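Local coordinates for periplasmic divalent cation tolerance protein CutA (Pyrococcus horikoshii, PDB 1UKU) that takes part in resistance to heavy metals, forming a homotrimer that binds copper(II) at the interface between two trimers, at residues Tyr5-Trp11 against Leu32-Arg36; Arg25-Cys29 against Ile54-Arg58. All blocks are in the same frame, centred on the assembly; numbering follows the deposited sequence.

Contact 1: residues Tyr5-Trp11 against Leu32-Arg36; sequences YTTFPDW and LREHR
Leu32 lays its CB 3.6 Å from CZ3 of Trp11, the leucine and the indole lying alongside but pointing opposite ways, and its CD2 also approaches CZ3. Arg33 starts out away from residues 5-11, but its chain bends at the second torsion (chi2 -70°) and brings the guanidinium back to the hydroxyl end of Tyr5. There NH2 makes a weak, bent bond of 3.1 Å to Tyr5 OH, CE1 of the tyrosine lies over one guanidinium face, and the two planes stand 64° apart. The stronger polar partner of that hydroxyl is Asn31 of the second subunit. Strands 2-8 and 29-41 are not neighbours in the antiparallel sheet of this ferredoxin-like CutA fold; strand 44-57 runs between them, and the side chains reach across it. Glu34, extended beyond CG, crosses the indole at about a right angle, its carboxylate at the ring edge, where OE1 accepts a nearly straight 2.9 Å bond from Trp11 NE1 on its anti lone pair. His35 turns its ring edge to Thr7, with CE1 3.5 Å from CG2. Its rotation is fixed from two sides: ND1 accepts an in-plane bond from Arg33 NH1 (2.8 Å), and NE2 is hydrogen-bonded to Glu50.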
loop_
_atom_site.group_PDB
_atom_site.type_symbol
_atom_site.label_atom_id
_atom_site.label_comp_id
_atom_site.label_asym_id
_atom_site.label_seq_id
_atom_site.Cartn_x
_atom_site.Cartn_y
_atom_site.Cartn_z
ATOM N N TYR A 5 -1.498 0.701 8.492
ATOM C CA TYR A 5 -0.285 1.356 7.998
ATOM C C TYR A 5 0.152 2.414 9.018
ATOM O O TYR A 5 -0.637 3.222 9.490
ATOM C CB TYR A 5 -0.538 2.017 6.651
ATOM C CG TYR A 5 0.651 2.660 5.965
ATOM C CD1 TYR A 5 1.706 1.897 5.524
ATOM C CD2 TYR A 5 0.715 4.051 5.747
ATOM C CE1 TYR A 5 2.808 2.471 4.873
ATOM C CE2 TYR A 5 1.827 4.635 5.091
ATOM C CZ TYR A 5 2.855 3.826 4.654
ATOM O OH TYR A 5 3.937 4.376 3.987
ATOM N N THR A 6 1.436 2.425 9.340
ATOM C CA THR A 6 2.055 3.461 10.146
ATOM C C THR A 6 3.472 3.676 9.624
ATOM O O THR A 6 3.970 2.908 8.816
ATOM C CB THR A 6 1.998 3.090 11.643
ATOM O OG1 THR A 6 2.431 4.224 12.417
ATOM C CG2 THR A 6 2.875 1.925 12.019
ATOM N N THR A 7 4.099 4.759 10.035
ATOM C CA THR A 7 5.445 5.052 9.609
ATOM C C THR A 7 6.293 5.317 10.806
ATOM O O THR A 7 5.798 5.747 11.841
ATOM C CB THR A 7 5.529 6.226 8.643
ATOM O OG1 THR A 7 5.320 7.469 9.347
ATOM C CG2 THR A 7 4.478 6.149 7.563
ATOM N N PHE A 8 7.576 5.051 10.647
ATOM C CA PHE A 8 8.581 5.169 11.723
ATOM C C PHE A 8 9.798 5.938 11.233
ATOM O O PHE A 8 10.092 5.934 10.049
ATOM C CB PHE A 8 9.060 3.785 12.195
ATOM C CG PHE A 8 7.998 2.936 12.822
ATOM C CD1 PHE A 8 7.677 3.101 14.158
ATOM C CD2 PHE A 8 7.299 1.966 12.073
ATOM C CE1 PHE A 8 6.713 2.323 14.750
ATOM C CE2 PHE A 8 6.316 1.175 12.693
ATOM C CZ PHE A 8 6.018 1.380 14.031
ATOM N N PRO A 9 10.506 6.603 12.139
ATOM C CA PRO A 9 11.678 7.381 11.741
ATOM C C PRO A 9 12.893 6.557 11.323
ATOM O O PRO A 9 13.701 7.101 10.567
ATOM C CB PRO A 9 11.926 8.246 12.970
ATOM C CG PRO A 9 11.443 7.408 14.072
ATOM C CD PRO A 9 10.144 6.828 13.538
ATOM N N ASP A 10 13.031 5.301 11.743
ATOM C CA ASP A 10 13.988 4.400 11.089
ATOM C C ASP A 10 13.707 2.973 11.540
ATOM O O ASP A 10 12.652 2.676 12.134
ATOM C CB ASP A 10 15.475 4.749 11.341
ATOM C CG ASP A 10 16.433 4.196 10.239
ATOM O OD1 ASP A 10 16.401 4.710 9.101
ATOM O OD2 ASP A 10 17.284 3.277 10.440
ATOM N N TRP A 11 14.659 2.100 11.230
ATOM C CA TRP A 11 14.491 0.690 11.330
ATOM C C TRP A 11 14.482 0.209 12.754
ATOM O O TRP A 11 13.771 -0.761 13.062
ATOM C CB TRP A 11 15.645 0.009 10.569
ATOM C CG TRP A 11 15.448 -0.007 9.097
ATOM C CD1 TRP A 11 15.974 0.845 8.193
ATOM C CD2 TRP A 11 14.589 -0.884 8.383
ATOM N NE1 TRP A 11 15.530 0.534 6.938
ATOM C CE2 TRP A 11 14.652 -0.522 7.036
ATOM C CE3 TRP A 11 13.771 -1.960 8.759
ATOM C CZ2 TRP A 11 13.928 -1.209 6.051
ATOM C CZ3 TRP A 11 13.071 -2.634 7.794
ATOM C CH2 TRP A 11 13.140 -2.257 6.466
ATOM N N LEU A 32 7.906 -4.225 6.253
ATOM C CA LEU A 32 8.589 -2.944 6.475
ATOM C C LEU A 32 9.399 -2.585 5.262
ATOM O O LEU A 32 10.137 -3.405 4.748
ATOM C CB LEU A 32 9.527 -3.015 7.670
ATOM C CG LEU A 32 8.870 -2.951 9.066
ATOM C CD1 LEU A 32 7.695 -3.891 9.285
ATOM C CD2 LEU A 32 9.940 -3.133 10.138
ATOM N N ARG A 33 9.314 -1.342 4.826
ATOM C CA ARG A 33 10.139 -0.857 3.713
ATOM C C ARG A 33 10.327 0.654 3.823
ATOM O O ARG A 33 9.460 1.368 4.290
ATOM C CB ARG A 33 9.591 -1.248 2.334
ATOM C CG ARG A 33 8.521 -0.346 1.762
ATOM C CD ARG A 33 7.250 -0.437 2.453
ATOM N NE ARG A 33 6.228 0.512 1.946
ATOM C CZ ARG A 33 6.127 1.800 2.255
ATOM N NH1 ARG A 33 7.012 2.393 3.013
ATOM N NH2 ARG A 33 5.099 2.511 1.802
ATOM N N GLU A 34 11.495 1.115 3.414
ATOM C CA GLU A 34 11.812 2.537 3.404
ATOM C C GLU A 34 10.930 3.356 2.459
ATOM O O GLU A 34 10.494 2.884 1.410
ATOM C CB GLU A 34 13.302 2.711 3.046
ATOM C CG GLU A 34 14.239 2.226 4.139
ATOM C CD GLU A 34 15.699 2.168 3.695
ATOM O OE1 GLU A 34 16.510 1.491 4.388
ATOM O OE2 GLU A 34 16.057 2.792 2.664
ATOM N N HIS A 35 10.735 4.617 2.840
ATOM C CA HIS A 35 10.197 5.602 1.907
ATOM C C HIS A 35 10.698 6.973 2.303
ATOM O O HIS A 35 11.294 7.141 3.370
ATOM C CB HIS A 35 8.663 5.571 1.838
ATOM C CG HIS A 35 7.990 5.963 3.115
ATOM N ND1 HIS A 35 7.183 5.109 3.833
ATOM C CD2 HIS A 35 7.981 7.143 3.783
ATOM C CE1 HIS A 35 6.765 5.731 4.926
ATOM N NE2 HIS A 35 7.208 6.976 4.906
ATOM N N ARG A 36 10.476 7.934 1.430
ATOM C CA ARG A 36 10.753 9.340 1.709
ATOM C C ARG A 36 9.431 10.057 1.879
ATOM O O ARG A 36 8.526 10.004 1.013
ATOM C CB ARG A 36 11.574 9.953 0.576
ATOM C CG ARG A 36 12.991 9.379 0.570
ATOM C CD ARG A 36 13.764 9.703 -0.652
ATOM N NE ARG A 36 15.186 9.454 -0.452
ATOM C CZ ARG A 36 15.804 8.297 -0.640
ATOM N NH1 ARG A 36 15.143 7.211 -1.041
ATOM N NH2 ARG A 36 17.123 8.228 -0.422
#

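Contact 2: residues Arg25-Cys29 against Ile54-Arg58; sequences RLIAC and ILKTR
Ile27 and Thr57 bring their CA atoms within 4.7 Å, where the loop leading out of helix 11-23 meets the end of strand 44-57, the directions of residues 26-29 and 54-57 lying 129° apart. Two backbone bonds join them: Ala28 N gives its hydrogen to Lys56 O (2.9 Å), nearly along the C=O axis, and Lys56 N returns one to Cys29 O (3.0 Å). Leu55 CA adds a CH...O contact to the same Cys29 oxygen. A third bond comes from a side chain. Thr57 holds OG1 anti to its own nitrogen (chi1 -166°), which brings the hydroxyl to the carbonyl oxygen of Leu26 at 2.7 Å; it approaches from above the carbonyl plane, 39° out of it. Ile27 and Leu55 meet at their branch ends, CD1 to CD2 at 3.9 Å, while Ile27 CG2 lies 4.1 Å from Leu55 CB. Leu65 of helix 62-72 packs on both Ile27 and Thr57, and Tyr92 of helix 90-99 touches Cys29 and Lys56. Upstream, Arg25 takes a positive phi in a Schellman motif that ends helix 11-23. The arrangement is the helix-to-strand connection of a split beta-alpha-beta unit, in which the chain leaves the first helix of the ferredoxin-like CutA fold and enters the sheet beside strand 44-57.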
loop_
_atom_site.group_PDB
_atom_site.type_symbol
_atom_site.label_atom_id
_atom_site.label_comp_id
_atom_site.label_asym_id
_atom_site.label_seq_id
_atom_site.Cartn_x
_atom_site.Cartn_y
_atom_site.Cartn_z
ATOM N N ARG A 25 0.865 -10.485 20.420
ATOM C CA ARG A 25 -0.061 -11.229 19.581
ATOM C C ARG A 25 -1.182 -10.322 19.017
ATOM O O ARG A 25 -2.279 -10.738 18.695
ATOM C CB ARG A 25 -0.500 -12.497 20.336
ATOM C CG ARG A 25 0.680 -13.518 20.445
ATOM C CD ARG A 25 0.758 -14.407 19.279
ATOM N NE ARG A 25 1.826 -15.416 19.297
ATOM C CZ ARG A 25 2.024 -16.298 18.319
ATOM N NH1 ARG A 25 1.268 -16.268 17.245
ATOM N NH2 ARG A 25 3.015 -17.195 18.375
ATOM N N LEU A 26 -0.818 -9.051 18.805
ATOM C CA LEU A 26 -1.756 -8.064 18.294
ATOM C C LEU A 26 -1.781 -7.974 16.777
ATOM O O LEU A 26 -2.718 -7.401 16.231
ATOM C CB LEU A 26 -1.513 -6.681 18.887
ATOM C CG LEU A 26 -1.864 -6.615 20.370
ATOM C CD1 LEU A 26 -1.383 -5.295 20.948
ATOM C CD2 LEU A 26 -3.361 -6.779 20.576
ATOM N N ILE A 27 -0.727 -8.487 16.151
ATOM C CA ILE A 27 -0.615 -8.579 14.688
ATOM C C ILE A 27 -0.102 -9.951 14.337
ATOM O O ILE A 27 0.604 -10.548 15.130
ATOM C CB ILE A 27 0.299 -7.469 14.065
ATOM C CG1 ILE A 27 1.766 -7.616 14.458
ATOM C CG2 ILE A 27 -0.244 -6.094 14.416
ATOM C CD1 ILE A 27 2.670 -6.564 13.801
ATOM N N ALA A 28 -0.443 -10.414 13.134
ATOM C CA ALA A 28 0.106 -11.662 12.623
ATOM C C ALA A 28 1.394 -11.471 11.842
ATOM O O ALA A 28 2.218 -12.378 11.760
ATOM C CB ALA A 28 -0.897 -12.366 11.750
ATOM N N CYS A 29 1.546 -10.304 11.230
ATOM C CA CYS A 29 2.752 -10.040 10.470
ATOM C C CYS A 29 2.853 -8.583 10.120
ATOM O O CYS A 29 1.892 -7.819 10.212
ATOM C CB CYS A 29 2.770 -10.889 9.238
ATOM S SG CYS A 29 1.495 -10.465 8.188
ATOM N N ILE A 54 3.421 -2.049 7.110
ATOM C CA ILE A 54 2.137 -2.614 6.762
ATOM C C ILE A 54 1.905 -3.782 7.726
ATOM O O ILE A 54 2.597 -4.799 7.677
ATOM C CB ILE A 54 2.131 -3.102 5.297
ATOM C CG1 ILE A 54 2.379 -1.947 4.321
ATOM C CG2 ILE A 54 0.784 -3.761 4.971
ATOM C CD1 ILE A 54 2.958 -2.382 2.968
ATOM N N LEU A 55 0.911 -3.640 8.584
ATOM C CA LEU A 55 0.556 -4.632 9.592
ATOM C C LEU A 55 -0.729 -5.344 9.234
ATOM O O LEU A 55 -1.629 -4.733 8.695
ATOM C CB LEU A 55 0.390 -3.968 10.966
ATOM C CG LEU A 55 1.420 -2.887 11.351
ATOM C CD1 LEU A 55 1.091 -2.300 12.677
ATOM C CD2 LEU A 55 2.837 -3.471 11.350
ATOM N N LYS A 56 -0.807 -6.631 9.550
ATOM C CA LYS A 56 -1.981 -7.443 9.195
ATOM C C LYS A 56 -2.546 -8.032 10.470
ATOM O O LYS A 56 -1.832 -8.645 11.247
ATOM C CB LYS A 56 -1.600 -8.531 8.182
ATOM C CG LYS A 56 -0.878 -7.958 6.927
ATOM C CD LYS A 56 -0.203 -9.004 6.021
ATOM C CE LYS A 56 1.277 -8.652 5.626
ATOM N NZ LYS A 56 2.407 -9.068 6.619
ATOM N N THR A 57 -3.851 -7.835 10.710
ATOM C CA THR A 57 -4.459 -8.385 11.935
ATOM C C THR A 57 -5.969 -8.575 11.742
ATOM O O THR A 57 -6.483 -8.396 10.649
ATOM C CB THR A 57 -4.116 -7.526 13.168
ATOM O OG1 THR A 57 -4.434 -8.263 14.368
ATOM C CG2 THR A 57 -4.933 -6.243 13.210
ATOM N N ARG A 58 -6.643 -8.973 12.817
ATOM C CA ARG A 58 -8.088 -9.117 12.808
ATOM C C ARG A 58 -8.789 -7.813 13.056
ATOM O O ARG A 58 -8.321 -6.978 13.796
ATOM C CB ARG A 58 -8.557 -10.101 13.884
ATOM C CG ARG A 58 -7.923 -11.470 13.856
ATOM C CD ARG A 58 -8.711 -12.476 14.671
ATOM N NE ARG A 58 -9.029 -12.004 16.009
ATOM C CZ ARG A 58 -8.429 -12.402 17.117
ATOM N NH1 ARG A 58 -7.375 -13.239 17.070
ATOM N NH2 ARG A 58 -8.821 -11.917 18.290
#

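Overall arrangement
From the N terminus, the end of strand 2-8 and the turn into helix 11-23 supply the first half of contact 1. The loop after that helix opens contact 2 at 25-29, and strand 29-41 then completes contact 1 at 32-36, closing a loop that holds the helix. The chain turns back as strand 44-57, whose end at 54-58 closes contact 2 round the hairpin of the two long strands. The segments therefore alternate, and the two loops cross. Their centres lie about 16 Å apart on opposite sides of the chain's centre, yet Tyr5 CD1 touches Ile54 CG1 at 4.1 Å. Both contacts also border the third subunit, where strand 29-41 carries the sheet across the interface.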